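Local coordinates for protocadherin gamma-B3 (PDB 5K8R), which probably mediates calcium-dependent homophilic adhesion between neurons, this fragment being the first four extracellular cadherin repeats of the membrane protein, at residues A6-E9 and E10-R13; G29-T33 and R34-V38; D58-R62 and E63-G67; L110-S113 and E114-T118. All blocks are in the same frame, centred on the assembly; numbering follows the deposited sequence.

Interaction 1. Residues A6-E9 and E10-R13; sequences AIPE and ELDR. With CA (calcium ion), chain C; CA (calcium ion), chain D.
Glu9 and Glu10, neighbours in sequence, run alongside each other to the same calcium ion (chain C), which takes OE1 of Glu9 at 2.7 Å and OE2 of Glu10 at 2.6 Å. Glu9 also offers OE2 to a second calcium ion (chain D) at 2.5 Å, so its carboxylate bridges two metals. The carboxylate planes are turned 33° against each other. Glu9 is extended beyond CG, whereas Glu10 folds over at chi2 (-74°), and this difference lets two adjacent residues converge on one ion. Behind the metal shell, Glu10 OE1 forms a salt bridge with Arg59, and Glu9 OE1 probably accepts from the backbone N of Arg62. The pair follows directly on the first strand of a cadherin repeat, and Asp61, Glu63 and Asp98 complete the chain C site. Here the chain turns off the strand through the positive phi of Glu10. A water spans the turn, donating to Pro8 O (2.8 Å) and accepting from Leu11 N (3.0 Å). The apolar contacts come from Leu11, which reaches back across the bend. Its CD2 meets the ring of Pro8 at CG (3.8 Å), its CD1 approaches Ile7 CB (4.0 Å), and its CG lies 3.3 Å from Pro8 O.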
loop_
_atom_site.group_PDB
_atom_site.type_symbol
_atom_site.label_atom_id
_atom_site.label_comp_id
_atom_site.label_asym_id
_atom_site.label_seq_id
_atom_site.Cartn_x
_atom_site.Cartn_y
_atom_site.Cartn_z
ATOM N N ALA A 6 -5.606 59.150 -22.336
ATOM C CA ALA A 6 -5.483 57.696 -22.349
ATOM C C ALA A 6 -4.349 57.315 -23.286
ATOM O O ALA A 6 -4.438 57.555 -24.495
ATOM C CB ALA A 6 -6.791 57.032 -22.784
ATOM N N ILE A 7 -3.291 56.729 -22.737
ATOM C CA ILE A 7 -2.113 56.387 -23.531
ATOM C C ILE A 7 -1.700 54.950 -23.238
ATOM O O ILE A 7 -1.906 54.464 -22.116
ATOM C CB ILE A 7 -0.950 57.355 -23.254
ATOM C CG1 ILE A 7 -0.629 57.391 -21.758
ATOM C CG2 ILE A 7 -1.277 58.750 -23.764
ATOM C CD1 ILE A 7 0.580 58.235 -21.407
ATOM N N PRO A 8 -1.129 54.233 -24.202
ATOM C CA PRO A 8 -0.587 52.906 -23.902
ATOM C C PRO A 8 0.656 53.009 -23.034
ATOM O O PRO A 8 1.332 54.038 -22.981
ATOM C CB PRO A 8 -0.257 52.335 -25.285
ATOM C CG PRO A 8 -0.021 53.542 -26.130
ATOM C CD PRO A 8 -0.981 54.581 -25.624
ATOM N N GLU A 9 0.947 51.916 -22.337
ATOM C CA GLU A 9 2.117 51.861 -21.478
ATOM C C GLU A 9 3.388 51.694 -22.311
ATOM O O GLU A 9 3.348 51.426 -23.515
ATOM C CB GLU A 9 1.993 50.716 -20.474
ATOM C CG GLU A 9 1.736 49.364 -21.122
ATOM C CD GLU A 9 1.920 48.203 -20.163
ATOM O OE1 GLU A 9 2.727 48.326 -19.218
ATOM O OE2 GLU A 9 1.255 47.164 -20.358
ATOM N N GLU A 10 4.530 51.869 -21.643
ATOM C CA GLU A 10 5.851 51.610 -22.220
ATOM C C GLU A 10 6.148 52.502 -23.424
ATOM O O GLU A 10 6.858 52.096 -24.346
ATOM C CB GLU A 10 6.009 50.135 -22.601
ATOM C CG GLU A 10 5.711 49.156 -21.474
ATOM C CD GLU A 10 6.802 49.113 -20.419
ATOM O OE1 GLU A 10 7.863 49.741 -20.622
ATOM O OE2 GLU A 10 6.598 48.443 -19.384
ATOM N N LEU A 11 5.612 53.719 -23.432
ATOM C CA LEU A 11 5.935 54.668 -24.485
ATOM C C LEU A 11 7.323 55.255 -24.262
ATOM O O LEU A 11 7.792 55.383 -23.128
ATOM C CB LEU A 11 4.901 55.793 -24.541
ATOM C CG LEU A 11 3.496 55.432 -25.023
ATOM C CD1 LEU A 11 2.593 56.655 -24.987
ATOM C CD2 LEU A 11 3.546 54.838 -26.421
ATOM N N ASP A 12 7.982 55.611 -25.363
ATOM C CA ASP A 12 9.299 56.221 -25.273
ATOM C C ASP A 12 9.210 57.583 -24.591
ATOM O O ASP A 12 8.158 58.228 -24.558
ATOM C CB ASP A 12 9.923 56.370 -26.660
ATOM C CG ASP A 12 10.323 55.040 -27.268
ATOM O OD1 ASP A 12 10.472 54.058 -26.510
ATOM O OD2 ASP A 12 10.498 54.977 -28.503
ATOM N N ARG A 13 10.337 58.017 -24.034
ATOM C CA ARG A 13 10.389 59.311 -23.370
ATOM C C ARG A 13 10.194 60.431 -24.384
ATOM O O ARG A 13 10.746 60.398 -25.487
ATOM C CB ARG A 13 11.722 59.481 -22.642
ATOM C CG ARG A 13 12.048 58.347 -21.684
ATOM C CD ARG A 13 13.310 58.634 -20.890
ATOM N NE ARG A 13 13.154 59.804 -20.031
ATOM C CZ ARG A 13 14.076 60.233 -19.175
ATOM N NH1 ARG A 13 13.844 61.307 -18.434
ATOM N NH2 ARG A 13 15.228 59.586 -19.059
HETATM CA CA CA C . 4.783 46.562 -19.073
HETATM CA CA CA D . 1.401 44.700 -20.060
HETATM O O HOH W 1 3.559 55.081 -21.641
#

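Interaction 2. Residues G29-T33 and R34-V38; sequences GDLPT and RNLRV
Arg34 sits at the end of a short, weakly bonded helical turn and touches Asp30, four residues earlier. The turn leads into strand 37-39, an outermost strand of a four-stranded sheet in the first cadherin repeat. The contact is made by the aliphatic base of Arg34, for CG lies only 3.1 Å from Asp30 O and CB is 3.5 Å from that same oxygen. With CG lying beside the backbone N and opposite the carbonyl carbon (chi1 -56°), the methylenes come up against the Asp30 carbonyl. Bends at chi2 and chi3 then lead the guanidinium away from Asp30, and its NE donates to Glu81 O while NH2 makes a weak bond to Pro83 O. Asn35, next along, leaves helical geometry with a positive phi of 55°. It remains close to Pro32: Asn35 CA is 5.1 Å from Pro32 CA, and Asn35 CB stands 3.9 Å from Pro32 O. Leu36 follows and turns its isobutyl group inward, where CD1 meets Leu31 CD1 at 4.3 Å, a loose methyl-to-methyl contact. This leucine pair belongs to the buried interior, with Ala21 touching both side chains and Phe26, Val47 and Ala80 closing around Leu36. Arg37 begins the strand and packs on Ser321 of the second subunit; its NH1 forms a salt bridge with Glu81 OE2, the very oxygen that accepts from Asn35 ND2.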
loop_
_atom_site.group_PDB
_atom_site.type_symbol
_atom_site.label_atom_id
_atom_site.label_comp_id
_atom_site.label_asym_id
_atom_site.label_seq_id
_atom_site.Cartn_x
_atom_site.Cartn_y
_atom_site.Cartn_z
ATOM N N GLY A 29 -0.362 82.824 -25.861
ATOM C CA GLY A 29 -0.041 84.213 -25.583
ATOM C C GLY A 29 0.265 84.455 -24.119
ATOM O O GLY A 29 0.668 85.552 -23.733
ATOM N N ASP A 30 0.071 83.425 -23.300
ATOM C CA ASP A 30 0.328 83.526 -21.869
ATOM C C ASP A 30 0.844 82.205 -21.307
ATOM O O ASP A 30 0.534 81.839 -20.173
ATOM C CB ASP A 30 -0.939 83.954 -21.126
ATOM C CG ASP A 30 -1.523 85.245 -21.667
ATOM O OD1 ASP A 30 -1.255 86.313 -21.076
ATOM O OD2 ASP A 30 -2.250 85.192 -22.680
ATOM N N LEU A 31 1.634 81.534 -22.138
ATOM C CA LEU A 31 2.241 80.265 -21.800
ATOM C C LEU A 31 3.308 80.514 -20.750
ATOM O O LEU A 31 3.419 79.745 -19.795
ATOM C CB LEU A 31 2.806 79.590 -23.051
ATOM C CG LEU A 31 2.047 78.362 -23.559
ATOM C CD1 LEU A 31 1.558 77.513 -22.396
ATOM C CD2 LEU A 31 0.887 78.777 -24.450
ATOM N N PRO A 32 4.098 81.576 -20.903
ATOM C CA PRO A 32 5.118 81.802 -19.872
ATOM C C PRO A 32 4.669 82.494 -18.590
ATOM O O PRO A 32 5.143 82.151 -17.505
ATOM C CB PRO A 32 6.103 82.649 -20.677
ATOM C CG PRO A 32 5.241 83.560 -21.489
ATOM C CD PRO A 32 3.851 82.980 -21.539
ATOM N N THR A 33 3.748 83.438 -18.708
ATOM C CA THR A 33 3.302 84.229 -17.567
ATOM C C THR A 33 2.611 83.330 -16.547
ATOM O O THR A 33 2.543 83.656 -15.362
ATOM C CB THR A 33 2.331 85.346 -17.992
ATOM O OG1 THR A 33 2.916 86.113 -19.052
ATOM C CG2 THR A 33 2.026 86.263 -16.817
ATOM N N ARG A 34 2.129 82.176 -17.009
ATOM C CA ARG A 34 1.423 81.214 -16.178
ATOM C C ARG A 34 2.285 80.135 -15.575
ATOM O O ARG A 34 2.035 79.680 -14.497
ATOM C CB ARG A 34 0.241 80.664 -16.915
ATOM C CG ARG A 34 -0.660 81.774 -17.359
ATOM C CD ARG A 34 -2.096 81.514 -17.031
ATOM N NE ARG A 34 -2.282 81.367 -15.614
ATOM C CZ ARG A 34 -3.437 81.068 -15.073
ATOM N NH1 ARG A 34 -4.472 80.895 -15.844
ATOM N NH2 ARG A 34 -3.558 80.964 -13.776
ATOM N N ASN A 35 3.308 79.742 -16.287
ATOM C CA ASN A 35 4.313 78.805 -15.781
ATOM C C ASN A 35 3.673 77.509 -15.281
ATOM O O ASN A 35 3.765 77.145 -14.107
ATOM C CB ASN A 35 5.154 79.468 -14.686
ATOM C CG ASN A 35 6.407 78.684 -14.356
ATOM O OD1 ASN A 35 6.901 77.906 -15.173
ATOM N ND2 ASN A 35 6.934 78.888 -13.154
ATOM N N LEU A 36 3.011 76.813 -16.204
ATOM C CA LEU A 36 2.382 75.542 -15.870
ATOM C C LEU A 36 3.435 74.531 -15.438
ATOM O O LEU A 36 4.550 74.510 -15.966
ATOM C CB LEU A 36 1.612 74.997 -17.075
ATOM C CG LEU A 36 0.705 75.954 -17.848
ATOM C CD1 LEU A 36 0.087 75.246 -19.044
ATOM C CD2 LEU A 36 -0.372 76.514 -16.946
ATOM N N ARG A 37 3.081 73.685 -14.471
ATOM C CA ARG A 37 3.987 72.607 -14.096
ATOM C C ARG A 37 3.199 71.459 -13.484
ATOM O O ARG A 37 2.100 71.643 -12.961
ATOM C CB ARG A 37 5.078 73.091 -13.131
ATOM C CG ARG A 37 4.558 73.771 -11.883
ATOM C CD ARG A 37 5.690 74.404 -11.095
ATOM N NE ARG A 37 5.207 75.105 -9.908
ATOM C CZ ARG A 37 4.755 76.354 -9.912
ATOM N NH1 ARG A 37 4.717 77.044 -11.044
ATOM N NH2 ARG A 37 4.336 76.914 -8.785
ATOM N N VAL A 38 3.777 70.268 -13.564
ATOM C CA VAL A 38 3.161 69.056 -13.038
ATOM C C VAL A 38 3.623 68.853 -11.603
ATOM O O VAL A 38 4.767 69.169 -11.252
ATOM C CB VAL A 38 3.507 67.842 -13.924
ATOM C CG1 VAL A 38 5.013 67.630 -13.980
ATOM C CG2 VAL A 38 2.800 66.589 -13.435
#

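Interaction 3. Residues D58-R62 and E63-G67; sequences DRIDR and EEICG. With CA (calcium ion), chain C; CA (calcium ion), chain D.
Arg62 grips both Glu63 and Gly67 with one guanidinium. NH2 forms a salt bridge to Glu63 OE2 at 2.7 Å, with the guanidinium and carboxylate planes 74° apart, and NH1 donates to Gly67 O at 2.7 Å; NH2 adds a weak bond to that carbonyl. Bends at chi2 and chi3 curl the arginine back over its own helical turn, and one face of its guanidinium lies over Glu63 CA. The carboxylate it holds is a metal ligand: Glu63 OE1 binds one calcium ion (chain C) at 2.4 Å and, more distantly, a second (chain D), which OE2 binds at 2.4 Å. Asp61 OD1 joins the chain C ion, also at 2.4 Å, its side chain crossing that of Glu63 at about a right angle. Asp61 is also the N-cap of helix 62-65. Glu63 N donates to OD1 at 3.2 Å, meeting it from well above the carboxylate plane (71°), and Glu64 N donates weakly to OD2. At the C-terminal end, Cys66 N (2.9 Å) and Gly67 N donate back to Arg62 O, and the positive phi of Gly67 leads the chain away; Cys66 is held in turn by a disulfide to Cys72. Away from the ions, Ile60 CG2 meets Ile65 CD1 at 3.7 Å. Asp61-Arg62-Glu63 is the DRE motif of cadherins. The calcium ions probably offset the crowding of acidic groups here, while Arg62 holds the Glu63 carboxylate and the N-cap bonds restrain that of Asp61.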
loop_
_atom_site.group_PDB
_atom_site.type_symbol
_atom_site.label_atom_id
_atom_site.label_comp_id
_atom_site.label_asym_id
_atom_site.label_seq_id
_atom_site.Cartn_x
_atom_site.Cartn_y
_atom_site.Cartn_z
ATOM N N ASP A 58 9.226 59.445 -17.993
ATOM C CA ASP A 58 9.964 58.250 -17.607
ATOM C C ASP A 58 9.169 57.029 -18.055
ATOM O O ASP A 58 8.089 57.147 -18.638
ATOM C CB ASP A 58 10.228 58.239 -16.096
ATOM C CG ASP A 58 11.352 57.299 -15.702
ATOM O OD1 ASP A 58 12.145 56.912 -16.586
ATOM O OD2 ASP A 58 11.444 56.952 -14.506
ATOM N N ARG A 59 9.716 55.848 -17.781
ATOM C CA ARG A 59 9.057 54.611 -18.174
ATOM C C ARG A 59 7.777 54.409 -17.372
ATOM O O ARG A 59 7.785 54.475 -16.138
ATOM C CB ARG A 59 9.995 53.420 -17.979
ATOM C CG ARG A 59 9.346 52.076 -18.267
ATOM C CD ARG A 59 10.372 50.957 -18.291
ATOM N NE ARG A 59 9.760 49.665 -18.586
ATOM C CZ ARG A 59 9.443 48.759 -17.666
ATOM N NH1 ARG A 59 9.685 48.998 -16.384
ATOM N NH2 ARG A 59 8.887 47.611 -18.027
ATOM N N ILE A 60 6.676 54.163 -18.078
ATOM C CA ILE A 60 5.389 53.905 -17.444
ATOM C C ILE A 60 5.031 52.438 -17.637
ATOM O O ILE A 60 4.447 52.056 -18.658
ATOM C CB ILE A 60 4.294 54.830 -18.007
ATOM C CG1 ILE A 60 4.694 56.294 -17.823
ATOM C CG2 ILE A 60 2.957 54.555 -17.333
ATOM C CD1 ILE A 60 3.668 57.277 -18.334
ATOM N N ASP A 61 5.393 51.605 -16.664
ATOM C CA ASP A 61 5.105 50.175 -16.706
ATOM C C ASP A 61 3.807 49.919 -15.950
ATOM O O ASP A 61 3.753 50.073 -14.726
ATOM C CB ASP A 61 6.261 49.378 -16.107
ATOM C CG ASP A 61 5.958 47.893 -16.007
ATOM O OD1 ASP A 61 5.176 47.383 -16.835
ATOM O OD2 ASP A 61 6.506 47.238 -15.096
ATOM N N ARG A 62 2.760 49.523 -16.680
ATOM C CA ARG A 62 1.461 49.307 -16.050
ATOM C C ARG A 62 1.497 48.147 -15.063
ATOM O O ARG A 62 0.763 48.158 -14.068
ATOM C CB ARG A 62 0.395 49.059 -17.116
ATOM C CG ARG A 62 -1.028 49.092 -16.585
ATOM C CD ARG A 62 -1.915 48.103 -17.316
ATOM N NE ARG A 62 -1.419 46.738 -17.170
ATOM C CZ ARG A 62 -1.662 45.965 -16.117
ATOM N NH1 ARG A 62 -2.396 46.421 -15.111
ATOM N NH2 ARG A 62 -1.169 44.735 -16.067
ATOM N N GLU A 63 2.338 47.142 -15.317
ATOM C CA GLU A 63 2.425 46.005 -14.404
ATOM C C GLU A 63 2.977 46.426 -13.048
ATOM O O GLU A 63 2.512 45.947 -12.007
ATOM C CB GLU A 63 3.287 44.900 -15.014
ATOM C CG GLU A 63 2.546 43.997 -15.989
ATOM C CD GLU A 63 2.159 44.705 -17.272
ATOM O OE1 GLU A 63 3.020 45.399 -17.851
ATOM O OE2 GLU A 63 0.992 44.572 -17.695
ATOM N N GLU A 64 3.965 47.320 -13.037
ATOM C CA GLU A 64 4.549 47.762 -11.778
ATOM C C GLU A 64 3.684 48.806 -11.081
ATOM O O GLU A 64 3.724 48.919 -9.851
ATOM C CB GLU A 64 5.955 48.314 -12.021
ATOM C CG GLU A 64 6.739 48.611 -10.755
ATOM C CD GLU A 64 8.133 49.129 -11.044
ATOM O OE1 GLU A 64 8.454 49.341 -12.232
ATOM O OE2 GLU A 64 8.908 49.322 -10.084
ATOM N N ILE A 65 2.890 49.559 -11.841
ATOM C CA ILE A 65 2.087 50.631 -11.261
ATOM C C ILE A 65 0.770 50.093 -10.714
ATOM O O ILE A 65 0.425 50.329 -9.550
ATOM C CB ILE A 65 1.853 51.742 -12.302
ATOM C CG1 ILE A 65 3.178 52.403 -12.684
ATOM C CG2 ILE A 65 0.873 52.774 -11.771
ATOM C CD1 ILE A 65 3.063 53.361 -13.849
ATOM N N CYS A 66 0.011 49.367 -11.539
ATOM C CA CYS A 66 -1.308 48.896 -11.137
ATOM C C CYS A 66 -1.403 47.391 -10.938
ATOM O O CYS A 66 -2.372 46.931 -10.327
ATOM C CB CYS A 66 -2.368 49.325 -12.164
ATOM S SG CYS A 66 -2.622 51.114 -12.285
ATOM N N GLY A 67 -0.442 46.618 -11.431
ATOM C CA GLY A 67 -0.481 45.181 -11.202
ATOM C C GLY A 67 -1.616 44.528 -11.966
ATOM O O GLY A 67 -1.755 44.698 -13.182
HETATM CA CA CA C . 4.783 46.562 -19.073
HETATM CA CA CA D . 1.401 44.700 -20.060
#

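Interaction 4. Residues L110-S113 and E114-T118; sequences LEIS and ELALT. With CA (calcium ion), chain J; CA (calcium ion), chain I.
The carbonyl of Ser113 is met by Ala116 N from above its plane (51° out of it), at 3.1 Å from Ser113 O. This is the closing bond of a type I beta turn running from Ser113 to Ala116. The second flat group is the carboxylate of Glu114, which has a calcium ion beyond each oxygen. OE2 binds one (chain J) at 2.4 Å and OE1 the other (chain I) at 2.5 Å, and both metals are displaced to the same side of the carboxylate plane. A water, 2.5 Å from the chain I ion, occupies another of its positions, and the backbone N of Arg172 donates to Glu114 OE1. Glu114 stretches toward the ions beyond CG, which is tucked between its own backbone N and carbonyl carbon (chi1 48°). Ser113 OG adds a weak second bond to the turn, accepting from Leu115 N at 3.4 Å in the manner of an ST turn. On the inner side, Ala116 CB points back at the strand, 4.0 Å from Ile112 CG2 and 3.4 Å from Ser113 O, and Phe122 touches both side chains. A tight turn closing the first strand of a repeat, with a glutamate that links two metals, is the XEX element of cadherins; here it serves the paired calcium sites between the second and third repeats, whose other ligands include Glu173, Asp207 and Asp240.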
loop_
_atom_site.group_PDB
_atom_site.type_symbol
_atom_site.label_atom_id
_atom_site.label_comp_id
_atom_site.label_asym_id
_atom_site.label_seq_id
_atom_site.Cartn_x
_atom_site.Cartn_y
_atom_site.Cartn_z
ATOM N N LEU A 110 3.928 14.172 -11.398
ATOM C CA LEU A 110 2.594 13.866 -11.000
ATOM C C LEU A 110 2.457 12.378 -10.793
ATOM O O LEU A 110 2.609 11.635 -11.716
ATOM C CB LEU A 110 1.682 14.298 -12.127
ATOM C CG LEU A 110 0.211 14.037 -12.017
ATOM C CD1 LEU A 110 -0.331 14.804 -10.844
ATOM C CD2 LEU A 110 -0.454 14.505 -13.270
ATOM N N GLU A 111 2.164 11.962 -9.575
ATOM C CA GLU A 111 2.008 10.553 -9.238
ATOM C C GLU A 111 0.552 10.143 -9.430
ATOM O O GLU A 111 -0.349 10.729 -8.820
ATOM C CB GLU A 111 2.456 10.279 -7.803
ATOM C CG GLU A 111 3.932 10.531 -7.547
ATOM C CD GLU A 111 4.542 9.507 -6.610
ATOM O OE1 GLU A 111 3.875 8.490 -6.325
ATOM O OE2 GLU A 111 5.689 9.716 -6.161
ATOM N N ILE A 112 0.329 9.139 -10.275
ATOM C CA ILE A 112 -1.001 8.615 -10.561
ATOM C C ILE A 112 -0.933 7.096 -10.504
ATOM O O ILE A 112 -0.090 6.485 -11.171
ATOM C CB ILE A 112 -1.518 9.078 -11.937
ATOM C CG1 ILE A 112 -1.641 10.603 -11.984
ATOM C CG2 ILE A 112 -2.850 8.416 -12.256
ATOM C CD1 ILE A 112 -2.048 11.142 -13.340
ATOM N N SER A 113 -1.812 6.488 -9.712
ATOM C CA SER A 113 -1.833 5.037 -9.610
ATOM C C SER A 113 -2.441 4.422 -10.864
ATOM O O SER A 113 -3.298 5.017 -11.523
ATOM C CB SER A 113 -2.621 4.591 -8.379
ATOM O OG SER A 113 -4.014 4.589 -8.640
ATOM N N GLU A 114 -1.986 3.211 -11.189
ATOM C CA GLU A 114 -2.500 2.501 -12.353
ATOM C C GLU A 114 -3.944 2.049 -12.181
ATOM O O GLU A 114 -4.552 1.598 -13.156
ATOM C CB GLU A 114 -1.610 1.297 -12.663
ATOM C CG GLU A 114 -1.292 0.448 -11.449
ATOM C CD GLU A 114 -0.297 -0.654 -11.749
ATOM O OE1 GLU A 114 -0.184 -1.056 -12.926
ATOM O OE2 GLU A 114 0.375 -1.115 -10.803
ATOM N N LEU A 115 -4.503 2.155 -10.976
ATOM C CA LEU A 115 -5.912 1.861 -10.751
ATOM C C LEU A 115 -6.831 2.991 -11.200
ATOM O O LEU A 115 -8.051 2.866 -11.054
ATOM C CB LEU A 115 -6.161 1.560 -9.271
ATOM C CG LEU A 115 -5.643 0.221 -8.745
ATOM C CD1 LEU A 115 -5.908 0.089 -7.253
ATOM C CD2 LEU A 115 -6.271 -0.934 -9.510
ATOM N N ALA A 116 -6.279 4.081 -11.729
ATOM C CA ALA A 116 -7.101 5.195 -12.182
ATOM C C ALA A 116 -7.994 4.759 -13.336
ATOM O O ALA A 116 -7.520 4.210 -14.334
ATOM C CB ALA A 116 -6.218 6.368 -12.606
ATOM N N LEU A 117 -9.293 5.001 -13.191
ATOM C CA LEU A 117 -10.249 4.617 -14.215
ATOM C C LEU A 117 -10.178 5.574 -15.400
ATOM O O LEU A 117 -9.705 6.708 -15.291
ATOM C CB LEU A 117 -11.667 4.596 -13.646
ATOM C CG LEU A 117 -11.896 3.710 -12.421
ATOM C CD1 LEU A 117 -13.339 3.808 -11.953
ATOM C CD2 LEU A 117 -11.522 2.269 -12.723
ATOM N N THR A 118 -10.653 5.095 -16.547
ATOM C CA THR A 118 -10.738 5.942 -17.729
ATOM C C THR A 118 -11.708 7.087 -17.474
ATOM O O THR A 118 -12.833 6.875 -17.013
ATOM C CB THR A 118 -11.185 5.124 -18.940
ATOM O OG1 THR A 118 -10.245 4.070 -19.182
ATOM C CG2 THR A 118 -11.276 6.008 -20.175
HETATM CA CA CA J . 1.078 -3.429 -10.713
HETATM CA CA CA I . -0.810 -3.279 -13.999
HETATM O O HOH W 2 -2.703 -2.676 -15.510
#

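In the fold
Interactions 1 and 3 supply ligands to the same pair of calcium ions, those of chains C and D at the junction of the first and second repeats, and their centres are 10 Å apart. They also pack directly on each other, Glu9 CB lying 3.3 Å from Ile60 O. Interaction 4 repeats the theme of interaction 1 one repeat further along, at the next junction; their centres are about 50 Å apart, which shows how the rod is built from recurring metal-braced joints. Interaction 2 stands apart from the metals in the first repeat, its centre about 25 Å from that of interaction 1, though both reach the same sheet.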